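PDB 5GKQ: AlyGC mutant - R241A from Glaciecola chathamensis S18K6, which degrades alginate as a lyase of polysaccharide lyase family 6, cleaving the uronate chain by beta-elimination, and is here a point mutant with mannuronate bound. Local coordinates for residues A[182-187]-A[213-218]; A[207-212]-A[231-236]; A[236-241]-A[262-267]. One frame throughout, in Å; residues are numbered along the deposited sequence.

In the fold
All three contacts join successive coils of the right-handed parallel beta-helix in the first part of the chain. Interactions 1 and 3 belong to the same parallel sheet, where strands 185-188, 214-219, 236-241 and 263-265 follow one another; their centres lie about 10 Å apart, and both lie beside the same mannuronate unit. Interaction 2 joins the turns that lead into strands 214-219 and 236-241, with its centre about 10 Å from that of interaction 1 and 15 Å from that of interaction 3. Along the chain interactions 1 and 2 alternate their segments, while interaction 3 follows both and shares Thr236 with interaction 2. Stacked coils thus bring pocket residues of interactions 1 and 3 together, with Glu183 and Glu212 close to a calcium ion.

Interaction 1 of 3, residues A[182-187]-A[213-218]; sequences GETLRI and VEIISN. With BEM (beta-D-mannopyranuronic acid), chain C; BEM (beta-D-mannopyranuronic acid), chain B.
Glu183 and Glu214 lie side by side and point the same way, on adjacent coils of a parallel beta-helix, the fold of the pectate-lyase-like clan. Their carboxylate planes are turned 33° from each other, and Glu183 OE2 comes to 4.1 Å from Glu214 OE1. A calcium ion, about 3 Å from the nearest atom of the Glu183 side chain, probably offsets the repulsion between the two acids. Glu183 reaches its place with a chain bent at chi2, whereas Glu214 runs extended beyond CG toward the mannuronate of chain B. Glu214 belongs to the glycan pocket, and the hydroxyl of Ser217, three residues on, steadies it: OG donates to Glu214 OE1 over 3.1 Å, coming from above the carboxylate, 50° out of its plane. A long, weak ion pair with Arg264 reaches the other oxygen, OE2.

Arg186, also of the pocket, starts beside Ser217, with its CG 4.0 Å from Ser217 CB. A bend at chi3 (75°) then carries the guanidinium away from that neighbour, so that NH1 makes a weak hydrogen bond of 3.3 Å to O6B of the chain C mannuronate; that oxygen sits at the edge of the guanidinium, near its plane.

The reverse face of the sheet is turned toward the interior of the coil. Here Leu185 CB packs on Ile216 CG1 at 4.2 Å, and Ile187 lies across the Asn218 amide, whose OD1 accepts a hydrogen bond from Asn223. In-register backbone bonds, Ser217 N to Leu185 O and Ile187 N to Ser217 O, tie the two strands together. Where segment 213-218 turns its corner, at Ile215 and Ile216, Ile215 O takes two donors at once, Thr184 N at 2.9 Å and Leu185 N at 3.1 Å, both in its carbonyl plane.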
loop_
_atom_site.group_PDB
_atom_site.type_symbol
_atom_site.label_atom_id
_atom_site.label_comp_id
_atom_site.label_asym_id
_atom_site.label_seq_id
_atom_site.Cartn_x
_atom_site.Cartn_y
_atom_site.Cartn_z
ATOM N N GLY A 182 -20.802 8.579 0.345
ATOM C CA GLY A 182 -20.231 9.893 0.166
ATOM C C GLY A 182 -21.326 10.903 -0.048
ATOM O O GLY A 182 -21.184 11.848 -0.826
ATOM N N GLU A 183 -22.444 10.690 0.634
ATOM C CA GLU A 183 -23.543 11.633 0.575
ATOM C C GLU A 183 -23.134 12.971 1.195
ATOM O O GLU A 183 -22.225 13.057 2.024
ATOM C CB GLU A 183 -24.765 11.081 1.304
ATOM C CG GLU A 183 -25.187 9.700 0.882
ATOM C CD GLU A 183 -24.662 8.627 1.808
ATOM O OE1 GLU A 183 -23.537 8.764 2.332
ATOM O OE2 GLU A 183 -25.387 7.642 2.020
ATOM N N THR A 184 -23.814 14.027 0.772
ATOM C CA THR A 184 -23.601 15.305 1.418
ATOM C C THR A 184 -24.510 15.492 2.626
ATOM O O THR A 184 -24.025 15.845 3.700
ATOM C CB THR A 184 -23.794 16.431 0.421
ATOM O OG1 THR A 184 -22.681 16.435 -0.475
ATOM C CG2 THR A 184 -23.860 17.766 1.150
ATOM N N LEU A 185 -25.812 15.229 2.480
ATOM C CA LEU A 185 -26.797 15.457 3.529
ATOM C C LEU A 185 -27.744 14.272 3.646
ATOM O O LEU A 185 -28.372 13.878 2.660
ATOM C CB LEU A 185 -27.608 16.731 3.255
ATOM C CG LEU A 185 -28.776 17.087 4.186
ATOM C CD1 LEU A 185 -28.272 17.328 5.586
ATOM C CD2 LEU A 185 -29.465 18.323 3.682
ATOM N N ARG A 186 -27.886 13.740 4.855
ATOM C CA ARG A 186 -28.788 12.631 5.145
ATOM C C ARG A 186 -29.720 13.015 6.286
ATOM O O ARG A 186 -29.259 13.453 7.339
ATOM C CB ARG A 186 -27.995 11.381 5.524
ATOM C CG ARG A 186 -28.785 10.088 5.509
ATOM C CD ARG A 186 -27.960 8.964 6.108
ATOM N NE ARG A 186 -27.871 9.070 7.561
ATOM C CZ ARG A 186 -26.836 8.659 8.284
ATOM N NH1 ARG A 186 -25.781 8.122 7.704
ATOM N NH2 ARG A 186 -26.851 8.806 9.598
ATOM N N ILE A 187 -31.017 12.828 6.092
ATOM C CA ILE A 187 -32.026 13.223 7.069
ATOM C C ILE A 187 -32.758 11.964 7.521
ATOM O O ILE A 187 -33.828 11.624 7.016
ATOM C CB ILE A 187 -32.996 14.255 6.501
ATOM C CG1 ILE A 187 -32.223 15.390 5.868
ATOM C CG2 ILE A 187 -33.895 14.802 7.607
ATOM C CD1 ILE A 187 -33.089 16.247 5.019
ATOM N N VAL A 213 -23.954 8.736 -5.667
ATOM C CA VAL A 213 -25.143 8.999 -6.460
ATOM C C VAL A 213 -26.153 9.834 -5.686
ATOM O O VAL A 213 -26.940 10.570 -6.285
ATOM C CB VAL A 213 -25.765 7.682 -6.963
ATOM C CG1 VAL A 213 -26.343 6.897 -5.822
ATOM C CG2 VAL A 213 -26.828 7.980 -7.978
ATOM N N GLU A 214 -26.173 9.741 -4.368
ATOM C CA GLU A 214 -27.111 10.515 -3.563
ATOM C C GLU A 214 -26.399 11.747 -3.011
ATOM O O GLU A 214 -25.524 11.631 -2.148
ATOM C CB GLU A 214 -27.674 9.670 -2.426
ATOM C CG GLU A 214 -28.622 8.596 -2.845
ATOM C CD GLU A 214 -29.172 7.847 -1.656
ATOM O OE1 GLU A 214 -28.442 7.693 -0.660
ATOM O OE2 GLU A 214 -30.344 7.420 -1.711
ATOM N N ILE A 215 -26.763 12.929 -3.505
ATOM C CA ILE A 215 -26.318 14.151 -2.840
ATOM C C ILE A 215 -27.032 14.293 -1.501
ATOM O O ILE A 215 -26.406 14.333 -0.438
ATOM C CB ILE A 215 -26.553 15.383 -3.731
ATOM C CG1 ILE A 215 -26.022 15.159 -5.149
ATOM C CG2 ILE A 215 -25.853 16.572 -3.156
ATOM C CD1 ILE A 215 -26.520 16.189 -6.136
ATOM N N ILE A 216 -28.358 14.360 -1.542
ATOM C CA ILE A 216 -29.211 14.345 -0.364
ATOM C C ILE A 216 -29.886 12.988 -0.295
ATOM O O ILE A 216 -30.404 12.500 -1.302
ATOM C CB ILE A 216 -30.254 15.475 -0.415
ATOM C CG1 ILE A 216 -29.561 16.827 -0.446
ATOM C CG2 ILE A 216 -31.199 15.388 0.764
ATOM C CD1 ILE A 216 -30.509 17.973 -0.545
ATOM N N SER A 217 -29.871 12.375 0.881
ATOM C CA SER A 217 -30.612 11.147 1.139
ATOM C C SER A 217 -31.643 11.455 2.214
ATOM O O SER A 217 -31.291 11.621 3.383
ATOM C CB SER A 217 -29.677 10.018 1.572
ATOM O OG SER A 217 -30.334 8.763 1.552
ATOM N N ASN A 218 -32.908 11.550 1.825
ATOM C CA ASN A 218 -33.975 11.762 2.786
ATOM C C ASN A 218 -34.509 10.424 3.260
ATOM O O ASN A 218 -34.932 9.597 2.454
ATOM C CB ASN A 218 -35.116 12.569 2.187
ATOM C CG ASN A 218 -36.163 12.915 3.218
ATOM O OD1 ASN A 218 -35.967 13.818 4.023
ATOM N ND2 ASN A 218 -37.279 12.195 3.205
HETATM C C1 BEM C . -25.469 3.376 12.422
HETATM C C2 BEM C . -26.637 2.639 11.797
HETATM O O2 BEM C . -27.803 3.444 11.866
HETATM C C3 BEM C . -26.308 2.266 10.359
HETATM O O3 BEM C . -27.443 1.865 9.611
HETATM C C4 BEM C . -25.739 3.415 9.583
HETATM O O4 BEM C . -25.188 2.807 8.427
HETATM C C5 BEM C . -24.615 4.049 10.367
HETATM O O5 BEM C . -25.135 4.496 11.612
HETATM C C6 BEM C . -23.989 5.073 9.468
HETATM O O6B BEM C . -23.941 6.287 9.765
HETATM O O6A BEM C . -23.659 4.650 8.346
HETATM O O1 BEM C . -25.832 3.756 13.748
HETATM C C1 BEM B . -28.533 1.983 3.165
HETATM C C2 BEM B . -30.007 1.932 3.447
HETATM O O2 BEM B . -30.265 3.246 3.905
HETATM C C3 BEM B . -30.965 1.615 2.305
HETATM O O3 BEM B . -32.126 2.448 2.439
HETATM C C4 BEM B . -30.410 1.766 0.896
HETATM O O4 BEM B . -30.486 0.493 0.258
HETATM C C5 BEM B . -28.982 2.275 0.806
HETATM O O5 BEM B . -28.177 1.705 1.828
HETATM C C6 BEM B . -28.925 3.770 0.843
HETATM O O6B BEM B . -27.802 4.258 1.017
HETATM O O6A BEM B . -29.843 4.412 0.297
#

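Interaction 2 of 3, residues A[207-212]-A[231-236]; sequences DRCNGE and FESRGT
Ser233 OG has two partners: it accepts a hydrogen bond from Cys209 N at 3.0 Å across the contact, and it donates weakly to Phe231 O within its own turn. That carbonyl is itself taken up by Arg208 N, also at 3.0 Å, so one hydroxyl and one carbonyl knit together two turns that run nearly parallel, 8° apart end to end.

Further along, Asn210 plays a similar part. Its OD1 receives Arg234 N at 2.9 Å, the donor standing above the amide plane, while the amide lies obliquely against the aliphatic stem of Arg234, with CG of Asn210 3.5 Å from CD of Arg234. On the other branch ND2 donates to a water that in turn donates to Glu232 O, giving a second, indirect tie between the turns.

At the start of the contact Asp207 and Phe231 lie alongside, OD1 3.4 Å from ring atom CD2. Arg208 folds back to grip that carboxylate side-on: NE meets OD1, and NH2 meets OD2 in a straight salt bridge of 2.8 Å. Asp207 OD2 is also hydrogen-bonded to the Tyr170 hydroxyl.

The turns connect strands 200-207 and 224-231 to strands 214-219 and 236-241 of the beta-helix. Cys209 and Ser233 press on Ile215 of strand 214-219, while Arg234 reaches Glu605, just before strand 606-610 of the C-terminal part.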
loop_
_atom_site.group_PDB
_atom_site.type_symbol
_atom_site.label_atom_id
_atom_site.label_comp_id
_atom_site.label_asym_id
_atom_site.label_seq_id
_atom_site.Cartn_x
_atom_site.Cartn_y
_atom_site.Cartn_z
ATOM N N ASP A 207 -22.355 22.745 -4.458
ATOM C CA ASP A 207 -21.449 23.130 -5.531
ATOM C C ASP A 207 -20.540 21.941 -5.761
ATOM O O ASP A 207 -19.629 21.699 -4.974
ATOM C CB ASP A 207 -20.665 24.382 -5.149
ATOM C CG ASP A 207 -19.608 24.749 -6.160
ATOM O OD1 ASP A 207 -19.776 24.477 -7.365
ATOM O OD2 ASP A 207 -18.600 25.337 -5.749
ATOM N N ARG A 208 -20.811 21.192 -6.829
ATOM C CA ARG A 208 -19.996 20.053 -7.220
ATOM C C ARG A 208 -19.895 19.025 -6.093
ATOM O O ARG A 208 -18.816 18.541 -5.745
ATOM C CB ARG A 208 -18.621 20.533 -7.697
ATOM C CG ARG A 208 -18.687 21.304 -9.039
ATOM C CD ARG A 208 -17.462 22.148 -9.310
ATOM N NE ARG A 208 -17.403 23.289 -8.408
ATOM C CZ ARG A 208 -16.468 24.230 -8.440
ATOM N NH1 ARG A 208 -15.491 24.183 -9.333
ATOM N NH2 ARG A 208 -16.518 25.222 -7.568
ATOM N N CYS A 209 -21.043 18.670 -5.529
ATOM C CA CYS A 209 -21.107 17.626 -4.508
ATOM C C CYS A 209 -21.161 16.276 -5.209
ATOM O O CYS A 209 -22.236 15.775 -5.550
ATOM C CB CYS A 209 -22.300 17.848 -3.591
ATOM S SG CYS A 209 -22.120 19.352 -2.669
ATOM N N ASN A 210 -19.987 15.676 -5.404
ATOM C CA ASN A 210 -19.799 14.556 -6.314
ATOM C C ASN A 210 -19.462 13.265 -5.582
ATOM O O ASN A 210 -18.825 12.375 -6.145
ATOM C CB ASN A 210 -18.709 14.905 -7.319
ATOM C CG ASN A 210 -19.089 16.061 -8.185
ATOM O OD1 ASN A 210 -20.254 16.441 -8.229
ATOM N ND2 ASN A 210 -18.118 16.622 -8.906
ATOM N N GLY A 211 -19.895 13.142 -4.334
ATOM C CA GLY A 211 -19.421 12.042 -3.517
ATOM C C GLY A 211 -19.876 10.688 -4.017
ATOM O O GLY A 211 -19.117 9.722 -3.983
ATOM N N GLU A 212 -21.106 10.604 -4.486
ATOM C CA GLU A 212 -21.762 9.347 -4.822
ATOM C C GLU A 212 -23.075 9.716 -5.485
ATOM O O GLU A 212 -23.309 10.883 -5.810
ATOM C CB GLU A 212 -21.972 8.463 -3.593
ATOM C CG GLU A 212 -22.989 9.003 -2.623
ATOM C CD GLU A 212 -23.813 7.922 -1.972
ATOM O OE1 GLU A 212 -23.295 7.202 -1.104
ATOM O OE2 GLU A 212 -24.992 7.790 -2.330
ATOM N N PHE A 231 -25.432 22.696 -8.242
ATOM C CA PHE A 231 -24.649 23.189 -9.369
ATOM C C PHE A 231 -23.624 22.139 -9.775
ATOM O O PHE A 231 -22.662 21.891 -9.036
ATOM C CB PHE A 231 -23.952 24.505 -9.033
ATOM C CG PHE A 231 -23.043 24.996 -10.128
ATOM C CD1 PHE A 231 -23.538 25.730 -11.184
ATOM C CD2 PHE A 231 -21.696 24.712 -10.107
ATOM C CE1 PHE A 231 -22.706 26.173 -12.177
ATOM C CE2 PHE A 231 -20.869 25.149 -11.116
ATOM C CZ PHE A 231 -21.365 25.880 -12.132
ATOM N N GLU A 232 -23.813 21.546 -10.963
ATOM C CA GLU A 232 -22.830 20.636 -11.533
ATOM C C GLU A 232 -22.497 19.528 -10.546
ATOM O O GLU A 232 -21.348 19.127 -10.387
ATOM C CB GLU A 232 -21.579 21.393 -11.971
ATOM C CG GLU A 232 -21.759 22.210 -13.242
ATOM C CD GLU A 232 -20.474 22.861 -13.724
ATOM O OE1 GLU A 232 -19.379 22.461 -13.284
ATOM O OE2 GLU A 232 -20.569 23.799 -14.537
ATOM N N SER A 233 -23.526 19.035 -9.872
ATOM C CA SER A 233 -23.384 18.010 -8.852
ATOM C C SER A 233 -23.778 16.663 -9.424
ATOM O O SER A 233 -24.878 16.501 -9.962
ATOM C CB SER A 233 -24.235 18.327 -7.628
ATOM O OG SER A 233 -23.616 19.343 -6.892
ATOM N N ARG A 234 -22.877 15.701 -9.269
ATOM C CA ARG A 234 -22.990 14.369 -9.845
ATOM C C ARG A 234 -23.722 13.463 -8.866
ATOM O O ARG A 234 -23.148 12.596 -8.205
ATOM C CB ARG A 234 -21.606 13.852 -10.205
ATOM C CG ARG A 234 -20.862 14.839 -11.030
ATOM C CD ARG A 234 -19.433 14.404 -11.267
ATOM N NE ARG A 234 -19.342 12.980 -11.458
ATOM C CZ ARG A 234 -18.725 12.431 -12.519
ATOM N NH1 ARG A 234 -18.681 11.123 -12.642
ATOM N NH2 ARG A 234 -18.160 13.183 -13.463
ATOM N N GLY A 235 -25.025 13.678 -8.785
ATOM C CA GLY A 235 -25.842 12.929 -7.862
ATOM C C GLY A 235 -27.267 13.413 -7.941
ATOM O O GLY A 235 -27.636 14.149 -8.855
ATOM N N THR A 236 -28.062 13.011 -6.956
ATOM C CA THR A 236 -29.496 13.243 -6.981
ATOM C C THR A 236 -29.999 13.685 -5.618
ATOM O O THR A 236 -29.337 13.506 -4.593
ATOM C CB THR A 236 -30.259 11.981 -7.383
ATOM O OG1 THR A 236 -29.924 10.930 -6.478
ATOM C CG2 THR A 236 -29.892 11.563 -8.783
HETATM O O HOH W 1 -18.703 18.485 -11.538
#

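Interaction 3 of 3, residues A[236-241]-A[262-267]; sequences TLTLAH and GIRVIN. With BEM (beta-D-mannopyranuronic acid), chain B.
Main-chain hydrogen bonds tie Leu237 and Leu239 to Gly262 and Arg264, setting Leu237 opposite Ile263 and Thr238 opposite Arg264 in parallel register. Leu237 N donates to Gly262 O, Arg264 N to Leu237 O at 2.8 Å, and Leu239 N to Arg264 O at 3.0 Å. The strand axes diverge by 14°.

Side-chain polar contacts gather round Thr238. With its OG1 beside the backbone N (chi1 -63°), Thr238 turns that hydroxyl to Arg264 NE, a weak bond of 3.2 Å, and shares a second bond with Thr236 OG1. Past the paired residues, Asn267 ND2 donates to Ala240 O at 2.7 Å; the acceptor lies in the Asn267 amide plane, though the donor stands well above the carbonyl plane of Ala240. Asn267 OD1 is bound by His304 N.

Packing contacts centre on Thr238 CG2, which lies over one face of the Arg264 guanidinium, toward its rim, 3.4 Å from Arg264 NE. Ile266 CD1 packs against the same methyl at 4.1 Å.

His241, a residue of the glycan pocket, turns its ring edge toward the chain B mannuronate, too near in the model for a bond to be trusted. Parallel strands of successive coils, paired in register, are the hallmark of the parallel beta-helix, here with a glycan-pocket residue on one segment.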
loop_
_atom_site.group_PDB
_atom_site.type_symbol
_atom_site.label_atom_id
_atom_site.label_comp_id
_atom_site.label_asym_id
_atom_site.label_seq_id
_atom_site.Cartn_x
_atom_site.Cartn_y
_atom_site.Cartn_z
ATOM N N THR A 236 -28.062 13.011 -6.956
ATOM C CA THR A 236 -29.496 13.243 -6.981
ATOM C C THR A 236 -29.999 13.685 -5.618
ATOM O O THR A 236 -29.337 13.506 -4.593
ATOM C CB THR A 236 -30.259 11.981 -7.383
ATOM O OG1 THR A 236 -29.924 10.930 -6.478
ATOM C CG2 THR A 236 -29.892 11.563 -8.783
ATOM N N LEU A 237 -31.197 14.247 -5.626
ATOM C CA LEU A 237 -31.995 14.408 -4.423
ATOM C C LEU A 237 -32.925 13.202 -4.365
ATOM O O LEU A 237 -33.922 13.145 -5.085
ATOM C CB LEU A 237 -32.759 15.730 -4.466
ATOM C CG LEU A 237 -33.479 16.324 -3.240
ATOM C CD1 LEU A 237 -34.029 17.684 -3.595
ATOM C CD2 LEU A 237 -34.604 15.463 -2.673
ATOM N N THR A 238 -32.602 12.229 -3.513
ATOM C CA THR A 238 -33.346 10.976 -3.432
ATOM C C THR A 238 -34.207 10.951 -2.177
ATOM O O THR A 238 -33.690 11.071 -1.064
ATOM C CB THR A 238 -32.420 9.758 -3.423
ATOM O OG1 THR A 238 -31.675 9.684 -4.639
ATOM C CG2 THR A 238 -33.225 8.502 -3.287
ATOM N N LEU A 239 -35.512 10.757 -2.364
ATOM C CA LEU A 239 -36.456 10.442 -1.293
ATOM C C LEU A 239 -36.426 8.936 -1.037
ATOM O O LEU A 239 -37.355 8.197 -1.355
ATOM C CB LEU A 239 -37.854 10.900 -1.678
ATOM C CG LEU A 239 -38.382 12.320 -1.459
ATOM C CD1 LEU A 239 -37.291 13.324 -1.151
ATOM C CD2 LEU A 239 -39.229 12.783 -2.631
ATOM N N ALA A 240 -35.320 8.486 -0.452
ATOM C CA ALA A 240 -35.052 7.071 -0.219
ATOM C C ALA A 240 -36.145 6.387 0.589
ATOM O O ALA A 240 -36.887 5.554 0.069
ATOM C CB ALA A 240 -33.711 6.909 0.496
ATOM N N HIS A 241 -36.234 6.718 1.867
ATOM C CA HIS A 241 -37.247 6.191 2.761
ATOM C C HIS A 241 -38.030 7.348 3.364
ATOM O O HIS A 241 -37.552 8.478 3.422
ATOM C CB HIS A 241 -36.610 5.351 3.863
ATOM C CG HIS A 241 -35.655 4.318 3.356
ATOM N ND1 HIS A 241 -36.046 3.287 2.532
ATOM C CD2 HIS A 241 -34.330 4.147 3.571
ATOM C CE1 HIS A 241 -35.000 2.532 2.251
ATOM N NE2 HIS A 241 -33.945 3.033 2.867
ATOM N N GLY A 262 -31.062 15.497 -10.649
ATOM C CA GLY A 262 -31.934 14.398 -10.326
ATOM C C GLY A 262 -32.783 14.522 -9.059
ATOM O O GLY A 262 -32.261 14.657 -7.953
ATOM N N ILE A 263 -34.101 14.455 -9.216
ATOM C CA ILE A 263 -35.018 14.205 -8.111
ATOM C C ILE A 263 -35.524 12.780 -8.256
ATOM O O ILE A 263 -36.165 12.450 -9.257
ATOM C CB ILE A 263 -36.198 15.185 -8.101
ATOM C CG1 ILE A 263 -35.721 16.609 -7.901
ATOM C CG2 ILE A 263 -37.183 14.814 -7.004
ATOM C CD1 ILE A 263 -36.769 17.595 -8.245
ATOM N N ARG A 264 -35.261 11.939 -7.266
ATOM C CA ARG A 264 -35.693 10.550 -7.297
ATOM C C ARG A 264 -36.836 10.364 -6.316
ATOM O O ARG A 264 -36.642 10.514 -5.109
ATOM C CB ARG A 264 -34.555 9.602 -6.945
ATOM C CG ARG A 264 -34.729 8.266 -7.580
ATOM C CD ARG A 264 -34.197 7.106 -6.790
ATOM N NE ARG A 264 -32.814 7.251 -6.384
ATOM C CZ ARG A 264 -32.065 6.254 -5.938
ATOM N NH1 ARG A 264 -32.558 5.027 -5.870
ATOM N NH2 ARG A 264 -30.820 6.490 -5.569
ATOM N N VAL A 265 -38.004 9.992 -6.826
ATOM C CA VAL A 265 -39.213 9.880 -6.022
ATOM C C VAL A 265 -39.456 8.417 -5.673
ATOM O O VAL A 265 -39.592 7.562 -6.554
ATOM C CB VAL A 265 -40.423 10.485 -6.750
ATOM C CG1 VAL A 265 -41.645 10.532 -5.827
ATOM C CG2 VAL A 265 -40.076 11.873 -7.272
ATOM N N ILE A 266 -39.543 8.141 -4.399
ATOM C CA ILE A 266 -39.817 6.841 -3.913
ATOM C C ILE A 266 -40.793 7.071 -2.786
ATOM O O ILE A 266 -40.815 8.111 -2.218
ATOM C CB ILE A 266 -38.568 6.223 -3.348
ATOM C CG1 ILE A 266 -37.468 6.286 -4.360
ATOM C CG2 ILE A 266 -38.795 4.782 -3.040
ATOM C CD1 ILE A 266 -36.200 5.677 -3.882
ATOM N N ASN A 267 -41.609 6.099 -2.473
ATOM C CA ASN A 267 -42.546 6.202 -1.384
ATOM C C ASN A 267 -43.804 7.013 -1.526
ATOM O O ASN A 267 -44.231 7.317 -2.592
ATOM C CB ASN A 267 -41.839 6.496 -0.085
ATOM C CG ASN A 267 -40.585 5.725 0.057
ATOM O OD1 ASN A 267 -40.599 4.552 0.255
ATOM N ND2 ASN A 267 -39.492 6.396 -0.036
HETATM C C1 BEM B . -28.533 1.983 3.165
HETATM C C2 BEM B . -30.007 1.932 3.447
HETATM O O2 BEM B . -30.265 3.246 3.905
HETATM C C3 BEM B . -30.965 1.615 2.305
HETATM O O3 BEM B . -32.126 2.448 2.439
HETATM C C4 BEM B . -30.410 1.766 0.896
HETATM O O4 BEM B . -30.486 0.493 0.258
HETATM C C5 BEM B . -28.982 2.275 0.806
HETATM O O5 BEM B . -28.177 1.705 1.828
HETATM C C6 BEM B . -28.925 3.770 0.843
HETATM O O6B BEM B . -27.802 4.258 1.017
HETATM O O6A BEM B . -29.843 4.412 0.297
#